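Local coordinates for spindle assembly abnormal protein 6 (Caenorhabditis elegans, PDB 3PYI) that acts as the central scaffold of the centriole, its N-terminal globular domain linking homodimers into the ring that sets nine-fold symmetry, at residues Ser68-Asn72 with Asn73-Gln77. The protein carries 1 engineered substitution. Numbering follows the deposited sequence. Where two conformers were deposited one is given.
Sequences SETLN and NEKYQ
Lys-75, in the first turn of helix 73-83, reaches back along strand 66-71 to Thr-70 and Glu-69. Lys-75 CB lies 3.4 Å from Asn-72 OD1, and CG still passes near that oxygen. From CG onward the chain is fully extended, which carries the ammonium group back past Leu-71 to the strand. Leu-71 CD2 meets both CB and CD, the leucine side chain crossing the lysine at about a right angle. CD also approaches Thr-70 O, while CE is about equally far from that oxygen and Glu-69 OE2, both ahead of it on the NZ side. At the tip, Lys-75 NZ donates to Thr-70 O at 2.8 Å, close to the line of the carbonyl bond (C=O...N 167°). Lys-75 NZ also forms a salt bridge with Glu-69 OE2 at 3.1 Å, where the hydrogen bond itself is weak. Glu-69 comes from the opposite direction, its chain bent at chi2 (60°); the other carboxylate oxygen, OE1, accepts from Thr-70 N.

In the globular head domain of SAS-6, this is the passage from a sheet strand, paired with strands 51-58 and 160-168, into a helix; residues 68-71 and the first turn, 73-77, run roughly perpendicular. Asn-72 is the N-cap. Its CG sits between the backbone N and the carbonyl carbon (chi1 66°), turning OD1 back onto the open end of the first turn. There Asn-72 OD1 accepts from Lys-75 N at 2.8 Å in a nearly straight bond. The backbone oxygen Asn-72 O receives Tyr-76 N at 2.9 Å, so two amides at the helix start have acceptors from one residue. Glu-74 crosses the cap amide, Glu-74 OE1 lying 3.1 Å from Asn-72 ND2 at an angle too poor for a hydrogen bond. Tyr-76's ring leads away to meet Phe-92 and its OH bonds to Val-87 O.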
loop_
_atom_site.group_PDB
_atom_site.type_symbol
_atom_site.label_atom_id
_atom_site.label_comp_id
_atom_site.label_asym_id
_atom_site.label_seq_id
_atom_site.Cartn_x
_atom_site.Cartn_y
_atom_site.Cartn_z
ATOM N N SER A 68 9.655 11.294 -19.219
ATOM C CA SER A 68 9.012 10.102 -19.749
ATOM C C SER A 68 9.713 8.831 -19.309
ATOM O O SER A 68 10.867 8.844 -18.874
ATOM C CB SER A 68 8.977 10.141 -21.284
ATOM O OG SER A 68 10.273 9.938 -21.812
ATOM N N GLU A 69 8.995 7.728 -19.445
ATOM C CA GLU A 69 9.564 6.402 -19.285
ATOM C C GLU A 69 8.813 5.460 -20.199
ATOM O O GLU A 69 7.609 5.627 -20.443
ATOM C CB GLU A 69 9.444 5.922 -17.831
ATOM C CG GLU A 69 9.863 4.454 -17.596
ATOM C CD GLU A 69 11.314 4.169 -17.975
ATOM O OE1 GLU A 69 11.768 4.619 -19.053
ATOM O OE2 GLU A 69 12.001 3.479 -17.194
ATOM N N THR A 70 9.527 4.479 -20.730
ATOM C CA THR A 70 8.879 3.441 -21.509
ATOM C C THR A 70 9.040 2.110 -20.794
ATOM O O THR A 70 10.139 1.729 -20.376
ATOM C CB THR A 70 9.427 3.335 -22.952
ATOM O OG1 THR A 70 10.739 2.759 -22.929
ATOM C CG2 THR A 70 9.473 4.707 -23.614
ATOM N N LEU A 71 7.919 1.420 -20.627
ATOM C CA LEU A 71 7.900 0.100 -20.017
ATOM C C LEU A 71 7.611 -0.995 -21.042
ATOM O O LEU A 71 6.600 -0.935 -21.743
ATOM C CB LEU A 71 6.788 0.035 -18.984
ATOM C CG LEU A 71 6.828 0.929 -17.761
ATOM C CD1 LEU A 71 5.567 0.684 -16.975
ATOM C CD2 LEU A 71 8.050 0.622 -16.927
ATOM N N ASN A 72 8.467 -2.007 -21.106
ATOM C CA ASN A 72 8.106 -3.217 -21.846
ATOM C C ASN A 72 7.642 -4.295 -20.860
ATOM O O ASN A 72 7.605 -4.067 -19.645
ATOM C CB ASN A 72 9.259 -3.708 -22.719
ATOM C CG ASN A 72 10.444 -4.172 -21.906
ATOM O OD1 ASN A 72 10.378 -4.268 -20.680
ATOM N ND2 ASN A 72 11.537 -4.475 -22.587
ATOM N N ASN A 73 7.283 -5.464 -21.370
ATOM C CA ASN A 73 6.748 -6.512 -20.509
ATOM C C ASN A 73 7.669 -6.854 -19.347
ATOM O O ASN A 73 7.213 -7.021 -18.216
ATOM C CB ASN A 73 6.384 -7.763 -21.306
ATOM C CG ASN A 73 5.668 -8.797 -20.458
ATOM O OD1 ASN A 73 4.510 -8.612 -20.071
ATOM N ND2 ASN A 73 6.360 -9.890 -20.152
ATOM N N GLU A 74 8.968 -6.927 -19.622
ATOM C CA GLU A 74 9.954 -7.254 -18.590
ATOM C C GLU A 74 10.077 -6.166 -17.523
ATOM O O GLU A 74 10.090 -6.458 -16.327
ATOM C CB GLU A 74 11.327 -7.514 -19.216
ATOM C CG GLU A 74 11.373 -8.721 -20.143
ATOM C CD GLU A 74 10.660 -8.481 -21.462
ATOM O OE1 GLU A 74 10.439 -7.295 -21.820
ATOM O OE2 GLU A 74 10.330 -9.483 -22.141
ATOM N N LYS A 75 10.196 -4.918 -17.958
ATOM C CA LYS A 75 10.239 -3.804 -17.017
ATOM C C LYS A 75 8.985 -3.851 -16.158
ATOM O O LYS A 75 9.038 -3.661 -14.949
ATOM C CB LYS A 75 10.312 -2.463 -17.758
ATOM C CG LYS A 75 11.679 -1.809 -17.786
ATOM C CD LYS A 75 11.585 -0.468 -18.504
ATOM C CE LYS A 75 12.922 0.246 -18.600
ATOM N NZ LYS A 75 12.810 1.455 -19.466
ATOM N N TYR A 76 7.848 -4.115 -16.787
ATOM C CA TYR A 76 6.604 -4.151 -16.047
ATOM C C TYR A 76 6.599 -5.225 -14.965
ATOM O O TYR A 76 6.126 -4.988 -13.854
ATOM C CB TYR A 76 5.400 -4.341 -16.955
ATOM C CG TYR A 76 4.126 -4.406 -16.155
ATOM C CD1 TYR A 76 3.528 -3.247 -15.647
ATOM C CD2 TYR A 76 3.532 -5.622 -15.880
ATOM C CE1 TYR A 76 2.356 -3.322 -14.903
ATOM C CE2 TYR A 76 2.372 -5.705 -15.146
ATOM C CZ TYR A 76 1.785 -4.560 -14.652
ATOM O OH TYR A 76 0.628 -4.676 -13.902
ATOM N N GLN A 77 7.122 -6.403 -15.289
ATOM C CA GLN A 77 7.181 -7.490 -14.313
ATOM C C GLN A 77 7.920 -7.073 -13.047
ATOM O O GLN A 77 7.551 -7.470 -11.952
ATOM C CB GLN A 77 7.850 -8.731 -14.909
ATOM C CG GLN A 77 7.080 -9.360 -16.051
ATOM C CD GLN A 77 5.618 -9.586 -15.717
ATOM O OE1 GLN A 77 5.262 -9.803 -14.559
ATOM N NE2 GLN A 77 4.760 -9.527 -16.735
#